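Local coordinates for Xaa-Pro dipeptidase (Lactobacillus brevis, PDB 3I7M), which probably cleaves dipeptides ending in proline as a manganese-dependent M24B metallopeptidase, this chain being its N-terminal creatinase/prolidase domain, at residues Q10-Q15 with L128-F133; I40-A45 with Y78-N83; D53-A58 with K93-N98. One frame throughout, in Å; residues are numbered along the deposited sequence. Where two conformers were deposited one is given.

Contact 1: Q10-Q15 with L128-F133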
loop_
_atom_site.group_PDB
_atom_site.type_symbol
_atom_site.label_atom_id
_atom_site.label_comp_id
_atom_site.label_asym_id
_atom_site.label_seq_id
_atom_site.Cartn_x
_atom_site.Cartn_y
_atom_site.Cartn_z
ATOM N N GLN A 10 1.946 11.384 1.383
ATOM C CA GLN A 10 2.438 11.672 0.057
ATOM C C GLN A 10 3.653 12.575 0.116
ATOM O O GLN A 10 4.642 12.357 -0.582
ATOM C CB GLN A 10 1.307 12.303 -0.767
ATOM C CG GLN A 10 1.784 12.813 -2.074
ATOM C CD GLN A 10 0.603 13.224 -2.917
ATOM O OE1 GLN A 10 0.018 14.289 -2.702
ATOM N NE2 GLN A 10 0.197 12.350 -3.836
ATOM N N GLN A 11 3.582 13.574 0.987
ATOM C CA GLN A 11 4.685 14.514 1.113
ATOM C C GLN A 11 5.969 13.819 1.593
ATOM O O GLN A 11 7.085 14.052 1.099
ATOM C CB GLN A 11 4.280 15.665 2.056
ATOM C CG GLN A 11 5.349 16.706 2.255
ATOM C CD GLN A 11 5.010 17.667 3.372
ATOM O OE1 GLN A 11 5.416 17.476 4.532
ATOM N NE2 GLN A 11 4.270 18.716 3.033
ATOM N N TRP A 12 5.796 12.949 2.579
ATOM C CA TRP A 12 6.902 12.177 3.151
ATOM C C TRP A 12 7.541 11.337 2.055
ATOM O O TRP A 12 8.751 11.259 1.939
ATOM C CB TRP A 12 6.410 11.311 4.340
ATOM C CG TRP A 12 7.473 10.514 5.009
ATOM C CD1 TRP A 12 8.167 10.836 6.123
ATOM C CD2 TRP A 12 8.008 9.215 4.582
ATOM N NE1 TRP A 12 9.055 9.830 6.446
ATOM C CE2 TRP A 12 8.991 8.842 5.502
ATOM C CE3 TRP A 12 7.693 8.331 3.544
ATOM C CZ2 TRP A 12 9.700 7.647 5.394
ATOM C CZ3 TRP A 12 8.411 7.190 3.411
ATOM C CH2 TRP A 12 9.426 6.844 4.323
ATOM N N THR A 13 6.666 10.697 1.274
ATOM C CA THR A 13 7.115 9.844 0.166
ATOM C C THR A 13 7.988 10.667 -0.822
ATOM O O THR A 13 9.048 10.262 -1.214
ATOM C CB THR A 13 5.910 9.261 -0.513
ATOM O OG1 THR A 13 5.132 8.538 0.477
ATOM C CG2 THR A 13 6.278 8.314 -1.618
ATOM N N ALA A 14 7.493 11.827 -1.209
ATOM C CA ALA A 14 8.251 12.707 -2.113
ATOM C C ALA A 14 9.547 13.218 -1.511
ATOM O O ALA A 14 10.618 13.169 -2.144
ATOM C CB ALA A 14 7.299 13.880 -2.533
ATOM N N GLN A 15 9.508 13.602 -0.246
ATOM C CA GLN A 15 10.699 14.047 0.452
ATOM C C GLN A 15 11.790 13.001 0.602
ATOM O O GLN A 15 12.962 13.338 0.673
ATOM C CB GLN A 15 10.319 14.584 1.836
ATOM C CG GLN A 15 9.522 15.870 1.767
ATOM C CD GLN A 15 8.983 16.276 3.134
ATOM O OE1 GLN A 15 9.169 15.553 4.129
ATOM N NE2 GLN A 15 8.301 17.407 3.194
ATOM N N LEU A 128 13.711 2.002 2.489
ATOM C CA LEU A 128 13.006 3.050 3.227
ATOM C C LEU A 128 11.956 2.449 4.191
ATOM O O LEU A 128 11.195 1.549 3.802
ATOM C CB LEU A 128 12.263 3.962 2.267
ATOM C CG LEU A 128 13.111 4.896 1.413
ATOM C CD1 LEU A 128 12.229 5.595 0.395
ATOM C CD2 LEU A 128 13.836 5.949 2.221
ATOM N N ASP A 129 11.877 2.958 5.412
ATOM C CA ASP A 129 11.011 2.460 6.461
ATOM C C ASP A 129 10.179 3.629 6.923
ATOM O O ASP A 129 10.693 4.616 7.407
ATOM C CB ASP A 129 11.837 1.853 7.595
ATOM C CG ASP A 129 11.010 1.089 8.585
ATOM O OD1 ASP A 129 9.782 1.030 8.435
ATOM O OD2 ASP A 129 11.630 0.511 9.502
ATOM N N ILE A 130 8.867 3.513 6.764
ATOM C CA ILE A 130 7.918 4.531 7.220
ATOM C C ILE A 130 7.359 4.241 8.611
ATOM O O ILE A 130 6.578 5.042 9.133
ATOM C CB ILE A 130 6.800 4.775 6.171
ATOM C CG1 ILE A 130 6.137 6.132 6.327
ATOM C CG2 ILE A 130 5.808 3.576 6.119
ATOM C CD1 ILE A 130 5.234 6.501 5.182
ATOM N N THR A 131 7.866 3.173 9.255
ATOM C CA THR A 131 7.361 2.756 10.575
ATOM C C THR A 131 7.346 3.930 11.579
ATOM O O THR A 131 6.323 4.225 12.180
ATOM C CB THR A 131 8.178 1.594 11.119
ATOM O OG1 THR A 131 7.933 0.464 10.285
ATOM C CG2 THR A 131 7.734 1.255 12.601
ATOM N N SER A 132 8.489 4.599 11.728
ATOM C CA SER A 132 8.618 5.664 12.707
ATOM C C SER A 132 7.715 6.860 12.365
ATOM O O SER A 132 7.090 7.481 13.269
ATOM C CB SER A 132 10.069 6.109 12.796
ATOM O OG SER A 132 10.167 7.227 13.636
ATOM N N PHE A 133 7.677 7.247 11.080
ATOM C CA PHE A 133 6.846 8.375 10.614
ATOM C C PHE A 133 5.332 8.113 10.959
ATOM O O PHE A 133 4.603 8.962 11.534
ATOM C CB PHE A 133 7.021 8.677 9.153
ATOM C CG PHE A 133 6.109 9.805 8.632
ATOM C CD1 PHE A 133 6.450 11.144 8.788
ATOM C CD2 PHE A 133 4.926 9.536 7.985
ATOM C CE1 PHE A 133 5.603 12.164 8.346
ATOM C CE2 PHE A 133 4.104 10.541 7.526
ATOM C CZ PHE A 133 4.448 11.865 7.707
#

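Contact 2: I40-A45 with Y78-N83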
loop_
_atom_site.group_PDB
_atom_site.type_symbol
_atom_site.label_atom_id
_atom_site.label_comp_id
_atom_site.label_asym_id
_atom_site.label_seq_id
_atom_site.Cartn_x
_atom_site.Cartn_y
_atom_site.Cartn_z
ATOM N N ILE A 40 -4.487 -10.850 8.541
ATOM C CA ILE A 40 -5.137 -11.815 7.679
ATOM C C ILE A 40 -4.065 -12.550 6.849
ATOM O O ILE A 40 -2.919 -12.042 6.626
ATOM C CB ILE A 40 -6.245 -11.084 6.822
ATOM C CG1 ILE A 40 -7.372 -10.571 7.719
ATOM C CG2 ILE A 40 -6.917 -11.962 5.838
ATOM C CD1 ILE A 40 -7.517 -9.046 7.714
ATOM N N GLU A 41 -4.433 -13.739 6.370
ATOM C CA GLU A 41 -3.541 -14.386 5.424
ATOM C C GLU A 41 -3.626 -13.679 4.075
ATOM O O GLU A 41 -2.640 -13.594 3.370
ATOM C CB GLU A 41 -3.821 -15.874 5.318
ATOM C CG GLU A 41 -3.901 -16.595 6.690
ATOM C CD GLU A 41 -3.156 -17.922 6.738
ATOM O OE1 GLU A 41 -2.785 -18.460 5.667
ATOM O OE2 GLU A 41 -2.942 -18.429 7.858
ATOM N N ARG A 42 -4.772 -13.087 3.740
ATOM C CA ARG A 42 -4.903 -12.405 2.464
ATOM C C ARG A 42 -4.199 -11.033 2.450
ATOM O O ARG A 42 -3.538 -10.635 3.419
ATOM C CB ARG A 42 -6.353 -12.329 2.018
ATOM C CG ARG A 42 -6.912 -13.708 1.449
ATOM C CD ARG A 42 -8.411 -13.586 1.233
ATOM N NE ARG A 42 -9.157 -14.802 0.980
ATOM C CZ ARG A 42 -9.328 -15.726 1.896
ATOM N NH1 ARG A 42 -10.091 -16.772 1.649
ATOM N NH2 ARG A 42 -8.779 -15.586 3.083
ATOM N N VAL A 43 -4.304 -10.339 1.339
ATOM C CA VAL A 43 -3.491 -9.154 1.102
ATOM C C VAL A 43 -4.391 -7.924 1.114
ATOM O O VAL A 43 -5.348 -7.782 0.315
ATOM C CB VAL A 43 -2.705 -9.251 -0.224
ATOM C CG1 VAL A 43 -1.903 -7.943 -0.483
ATOM C CG2 VAL A 43 -1.845 -10.447 -0.254
ATOM N N LEU A 44 -4.149 -7.015 2.052
ATOM C CA LEU A 44 -4.800 -5.708 2.163
ATOM C C LEU A 44 -3.699 -4.656 2.192
ATOM O O LEU A 44 -2.763 -4.789 3.014
ATOM C CB LEU A 44 -5.604 -5.629 3.426
ATOM C CG LEU A 44 -6.166 -4.267 3.827
ATOM C CD1 LEU A 44 -7.292 -3.808 2.869
ATOM C CD2 LEU A 44 -6.657 -4.253 5.269
ATOM N N ALA A 45 -3.764 -3.698 1.289
ATOM C CA ALA A 45 -2.698 -2.687 1.223
ATOM C C ALA A 45 -3.258 -1.364 0.836
ATOM O O ALA A 45 -4.301 -1.266 0.174
ATOM C CB ALA A 45 -1.659 -3.142 0.147
ATOM N N TYR A 78 -9.463 -8.424 -5.249
ATOM C CA TYR A 78 -8.980 -9.663 -5.853
ATOM C C TYR A 78 -9.694 -10.844 -5.289
ATOM O O TYR A 78 -10.082 -10.926 -4.110
ATOM C CB TYR A 78 -7.456 -9.820 -5.736
ATOM C CG TYR A 78 -6.937 -10.371 -4.433
ATOM C CD1 TYR A 78 -6.473 -11.640 -4.324
ATOM C CD2 TYR A 78 -6.863 -9.547 -3.298
ATOM C CE1 TYR A 78 -6.017 -12.174 -3.173
ATOM C CE2 TYR A 78 -6.372 -10.081 -2.114
ATOM C CZ TYR A 78 -5.923 -11.355 -2.059
ATOM O OH TYR A 78 -5.390 -11.859 -0.879
ATOM N N LEU A 79 -9.843 -11.869 -6.150
ATOM C CA LEU A 79 -10.496 -13.127 -5.777
ATOM C C LEU A 79 -9.491 -14.111 -5.252
ATOM O O LEU A 79 -8.310 -13.971 -5.531
ATOM C CB LEU A 79 -11.304 -13.690 -6.952
ATOM C CG LEU A 79 -12.484 -12.749 -7.272
ATOM C CD1 LEU A 79 -12.917 -12.963 -8.758
ATOM C CD2 LEU A 79 -13.627 -12.942 -6.350
ATOM N N ASP A 80 -9.986 -15.102 -4.504
ATOM C CA ASP A 80 -9.165 -15.934 -3.615
ATOM C C ASP A 80 -8.040 -16.666 -4.351
ATOM O O ASP A 80 -7.000 -16.967 -3.751
ATOM C CB ASP A 80 -10.060 -16.938 -2.825
ATOM C CG ASP A 80 -10.939 -16.253 -1.766
ATOM O OD1 ASP A 80 -10.678 -15.058 -1.474
ATOM O OD2 ASP A 80 -11.863 -16.896 -1.202
ATOM N N HIS A 81 -8.252 -16.966 -5.640
ATOM C CA HIS A 81 -7.273 -17.749 -6.381
ATOM C C HIS A 81 -6.449 -16.909 -7.378
ATOM O O HIS A 81 -5.585 -17.418 -8.080
ATOM C CB HIS A 81 -7.957 -18.936 -7.036
ATOM C CG HIS A 81 -8.689 -19.817 -6.064
ATOM N ND1 HIS A 81 -8.031 -20.640 -5.173
ATOM C CD2 HIS A 81 -10.016 -19.976 -5.823
ATOM C CE1 HIS A 81 -8.925 -21.275 -4.430
ATOM N NE2 HIS A 81 -10.135 -20.901 -4.810
ATOM N N GLU A 82 -6.676 -15.606 -7.384
ATOM C CA GLU A 82 -5.889 -14.685 -8.212
ATOM C C GLU A 82 -4.535 -14.382 -7.536
ATOM O O GLU A 82 -4.428 -14.569 -6.333
ATOM C CB GLU A 82 -6.682 -13.385 -8.450
ATOM C CG GLU A 82 -7.886 -13.591 -9.312
ATOM C CD GLU A 82 -8.612 -12.315 -9.645
ATOM O OE1 GLU A 82 -9.054 -11.596 -8.732
ATOM O OE2 GLU A 82 -8.820 -12.030 -10.854
ATOM N N ASN A 83 -3.551 -13.851 -8.280
ATOM C CA ASN A 83 -2.243 -13.485 -7.728
ATOM C C ASN A 83 -2.265 -12.001 -7.293
ATOM O O ASN A 83 -2.228 -11.108 -8.127
ATOM C CB ASN A 83 -1.113 -13.707 -8.754
ATOM C CG ASN A 83 0.312 -13.403 -8.188
ATOM O OD1 ASN A 83 0.499 -12.604 -7.281
ATOM N ND2 ASN A 83 1.306 -14.080 -8.719
#

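Contact 3: D53-A58 with K93-N98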
loop_
_atom_site.group_PDB
_atom_site.type_symbol
_atom_site.label_atom_id
_atom_site.label_comp_id
_atom_site.label_asym_id
_atom_site.label_seq_id
_atom_site.Cartn_x
_atom_site.Cartn_y
_atom_site.Cartn_z
ATOM N N ASP A 53 -2.790 10.093 -7.056
ATOM C CA ASP A 53 -3.728 9.562 -6.116
ATOM C C ASP A 53 -3.344 8.140 -5.653
ATOM O O ASP A 53 -2.764 7.342 -6.425
ATOM C CB ASP A 53 -5.129 9.491 -6.727
ATOM C CG ASP A 53 -5.777 10.872 -6.930
ATOM O OD1 ASP A 53 -5.252 11.914 -6.427
ATOM O OD2 ASP A 53 -6.864 10.798 -7.523
ATOM N N PRO A 54 -3.708 7.860 -4.396
ATOM C CA PRO A 54 -3.450 6.523 -3.842
ATOM C C PRO A 54 -4.515 5.524 -4.271
ATOM O O PRO A 54 -5.505 5.894 -4.903
ATOM C CB PRO A 54 -3.549 6.737 -2.362
ATOM C CG PRO A 54 -4.670 7.808 -2.230
ATOM C CD PRO A 54 -4.417 8.719 -3.437
ATOM N N PHE A 55 -4.343 4.273 -3.876
ATOM C CA PHE A 55 -5.390 3.280 -4.031
ATOM C C PHE A 55 -5.286 2.284 -2.887
ATOM O O PHE A 55 -4.239 2.133 -2.231
ATOM C CB PHE A 55 -5.354 2.569 -5.370
ATOM C CG PHE A 55 -4.179 1.692 -5.624
ATOM C CD1 PHE A 55 -4.170 0.345 -5.275
ATOM C CD2 PHE A 55 -3.078 2.198 -6.284
ATOM C CE1 PHE A 55 -3.072 -0.456 -5.528
ATOM C CE2 PHE A 55 -1.984 1.428 -6.596
ATOM C CZ PHE A 55 -1.978 0.060 -6.228
ATOM N N ILE A 56 -6.371 1.588 -2.620
ATOM C CA ILE A 56 -6.402 0.458 -1.706
ATOM C C ILE A 56 -6.554 -0.820 -2.527
ATOM O O ILE A 56 -7.285 -0.855 -3.539
ATOM C CB ILE A 56 -7.515 0.579 -0.673
ATOM C CG1 ILE A 56 -7.144 1.687 0.259
ATOM C CG2 ILE A 56 -7.762 -0.716 0.093
ATOM C CD1 ILE A 56 -8.256 2.014 1.263
ATOM N N PHE A 57 -5.887 -1.892 -2.095
ATOM C CA PHE A 57 -5.990 -3.217 -2.702
ATOM C C PHE A 57 -6.427 -4.177 -1.616
ATOM O O PHE A 57 -5.897 -4.152 -0.494
ATOM C CB PHE A 57 -4.643 -3.652 -3.268
ATOM C CG PHE A 57 -4.708 -4.890 -4.034
ATOM C CD1 PHE A 57 -4.981 -4.873 -5.405
ATOM C CD2 PHE A 57 -4.496 -6.133 -3.436
ATOM C CE1 PHE A 57 -5.075 -6.076 -6.133
ATOM C CE2 PHE A 57 -4.599 -7.298 -4.219
ATOM C CZ PHE A 57 -4.887 -7.206 -5.536
ATOM N N ALA A 58 -7.479 -4.979 -1.853
ATOM C CA ALA A 58 -8.088 -5.764 -0.837
ATOM C C ALA A 58 -8.712 -7.005 -1.373
ATOM O O ALA A 58 -9.014 -7.063 -2.555
ATOM C CB ALA A 58 -9.168 -4.962 -0.106
ATOM N N LYS A 93 1.940 -0.258 -12.426
ATOM C CA LYS A 93 2.349 -0.106 -13.822
ATOM C C LYS A 93 1.334 0.703 -14.658
ATOM O O LYS A 93 1.763 1.565 -15.480
ATOM C CB LYS A 93 2.720 -1.498 -14.396
ATOM C CG LYS A 93 4.000 -2.110 -13.710
ATOM C CD LYS A 93 4.179 -3.599 -14.000
ATOM C CE LYS A 93 5.359 -4.216 -13.263
ATOM N NZ LYS A 93 5.530 -5.675 -13.604
ATOM N N GLN A 94 0.036 0.568 -14.389
ATOM C CA GLN A 94 -1.017 1.378 -15.062
ATOM C C GLN A 94 -0.899 2.851 -14.748
ATOM O O GLN A 94 -1.336 3.712 -15.553
ATOM C CB GLN A 94 -2.392 0.942 -14.598
ATOM C CG GLN A 94 -2.831 -0.362 -15.121
ATOM C CD GLN A 94 -4.168 -0.815 -14.523
ATOM O OE1 GLN A 94 -4.977 -0.000 -14.024
ATOM N NE2 GLN A 94 -4.408 -2.106 -14.587
ATOM N N ARG A 95 -0.290 3.162 -13.586
ATOM C CA ARG A 95 -0.145 4.513 -13.099
ATOM C C ARG A 95 1.220 5.075 -13.513
ATOM O O ARG A 95 1.638 6.130 -13.040
ATOM C CB ARG A 95 -0.327 4.537 -11.568
ATOM C CG ARG A 95 -1.768 4.403 -11.227
ATOM C CD ARG A 95 -1.949 4.173 -9.726
ATOM N NE ARG A 95 -3.320 4.249 -9.300
ATOM C CZ ARG A 95 -4.216 3.284 -9.468
ATOM N NH1 ARG A 95 -3.890 2.119 -10.043
ATOM N NH2 ARG A 95 -5.447 3.443 -8.979
ATOM N N HIS A 96 1.868 4.377 -14.433
ATOM C CA HIS A 96 3.128 4.818 -15.048
ATOM C C HIS A 96 4.277 4.919 -14.091
ATOM O O HIS A 96 5.175 5.764 -14.261
ATOM C CB HIS A 96 2.904 6.123 -15.825
ATOM C CG HIS A 96 1.709 6.075 -16.728
ATOM N ND1 HIS A 96 1.638 5.229 -17.817
ATOM C CD2 HIS A 96 0.507 6.698 -16.659
ATOM C CE1 HIS A 96 0.461 5.362 -18.401
ATOM N NE2 HIS A 96 -0.246 6.245 -17.717
ATOM N N VAL A 97 4.294 4.027 -13.093
ATOM C CA VAL A 97 5.352 3.971 -12.126
ATOM C C VAL A 97 6.137 2.696 -12.288
ATOM O O VAL A 97 5.576 1.581 -12.290
ATOM C CB VAL A 97 4.804 4.088 -10.680
ATOM C CG1 VAL A 97 5.937 3.766 -9.671
ATOM C CG2 VAL A 97 4.128 5.436 -10.443
ATOM N N ASN A 98 7.448 2.842 -12.475
ATOM C CA ASN A 98 8.380 1.722 -12.457
ATOM C C ASN A 98 9.175 1.963 -11.208
ATOM O O ASN A 98 10.126 2.766 -11.224
ATOM C CB ASN A 98 9.287 1.716 -13.692
ATOM C CG ASN A 98 10.358 0.618 -13.655
ATOM O OD1 ASN A 98 10.292 -0.334 -12.882
ATOM N ND2 ASN A 98 11.343 0.745 -14.553
HETATM O O HOH W 1 -2.935 7.206 -9.065
HETATM O O HOH W 2 -5.636 5.981 -7.666
#

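Contact 1: Q10-Q15 with L128-F133
Trp-12 lays one face of its indole against Ile-130 and Phe-133, and so joins helix 5-15 of this alpha/beta creatinase/prolidase N-terminal domain to the end of edge strand 125-129 and the start of helix 131-136. Ile-130 takes the six-membered half of the indole. Its CG1 stands almost on the ring normal, 3.7 Å from the centroid of the six-membered ring of Trp-12, a CH-pi contact, and Ile-130 CD1 carries on to lie 3.5 Å from Trp-12 CE3. With CG1 anti to the backbone N (chi1 -158°), the longer branch of the isoleucine is spread over the indole. Phe-133 takes the five-membered half. The centroids of that ring and the phenyl are 4.2 Å apart with planes tilted by 36°, an oblique pairing in which the two side chains run alongside one another but point opposite ways. This brings Trp-12 CB over the phenyl face, 4.0 Å from the ring centroid of Phe-133, a second CH-pi contact. Farther out, His-16 stacks on the indole, and Ile-9 touches both Ile-130 and Phe-133. Asp-129 caps the start of helix 131-136, which carries Phe-133, and also accepts from Lys-106 N. Asp-129 OD1 receives Thr-131 N at 3.0 Å from above the carboxylate plane, and Thr-131 OG1 at 2.7 Å from the syn side.

Contact 2: I40-A45 with Y78-N83
Arg-42 runs slantwise past the phenol end of Tyr-78 and meets the carboxylate of Asp-80 at the edge of its guanidinium. Its chain is extended from CG to NE, with CB 3.1 Å from Tyr-78 OH, and this carries the guanidinium past the hydroxyl to Asp-80. There, in one of the two conformers modelled for the aspartate, Arg-42 NE donates to Asp-80 OD1 at 2.9 Å, a nearly straight salt-bridge bond (167°). The two planes are 65° apart, and NE meets OD1 from above the carboxylate plane; the second bond, Arg-42 NH1 to Asp-80 OD2, is weak at 3.4 Å. Tyr-78 meets Val-43 at about a right angle. Its OH accepts from Val-43 N at 2.9 Å, while the ring edge, through CE2, comes 3.5 Å from Val-43 O, a buried carbonyl with no polar partner in the model. Tyr-78 CG sits between the backbone N and the carbonyl carbon (chi1 83°), which aims the ring across to the 40-45 loop. The contact thus pins the loop leading into strand 45-48 to the end of edge strand 75-78 and the type I beta turn, Leu-79 to Glu-82, that follows it; Tyr-78 also meets the ring of Phe-57 on strand 55-59, and Val-43 packs on Pro-84 and Trp-85 of helix 84-94.

Contact 3: D53-A58 with K93-N98
Asp-53 O and Arg-95 NE are bridged by a water: water 1 lies 2.6 Å from Asp-53 O, which accepts from it. The same water accepts from Arg-95 NE at 3.0 Å. The bridge ties the approach to strand 55-59 to a Schellman motif that ends helix 84-94, joining a helix on one face of the mixed sheet of this creatinase/prolidase domain to the start of a strand. A second bridge runs beside the first: water 2 lies 2.8 Å from Pro-54 O. It sits at the guanidinium edge, in its plane, and takes the N-H of Arg-95 NH2 at 2.9 Å. Gln-91 OE1 accepts from Arg-95 NH1, so all three nitrogens of the group are engaged and its rotation is probably fixed. One face of the guanidinium rests on Phe-55, whose CD2 lies beneath the centre of the group, 3.6 Å from Arg-95 CZ. The planes are 37° apart, so the two groups do not stack flat. Phe-55 CG occupies the crowded position between backbone N and carbonyl carbon (chi1 67°), which turns the ring toward the arginine and leaves Phe-55 CB 3.7 Å from Arg-95 NH2. A leucine in place of Arg-95 would probably leave both waters and Gln-91 OE1 without their donor and strip the flat cover from Phe-55 CD2. The backbone of Arg-95 has a partner too, its carbonyl accepting from Gln-52 NE2. Just past it, His-96 adopts a positive phi of 64° as the C-prime residue, and His-96 N bonds to Lys-93 O at 3.0 Å.

All three contacts lie in one domain built on a mixed sheet. Contact 1 joins the chain's first and last helices beside edge strand 125-129, tying its two ends together, and along the sequence both other contacts are nested within the loop it closes. Contacts 2 and 3 alternate, in the order 40-45, 53-58, 78-83, 93-98, and meet where strand 55-59 runs between strands 45-48 and 75-78: Ala-45 N lies 2.8 Å from Phe-57 O. Together they fasten the loops at both ends of helix 84-94 to that side of the sheet. Contacts 2 and 3 have centres about 16 Å apart. The centres of contacts 1 and 2 are about 25 Å apart, on opposite sides of the chain's centre.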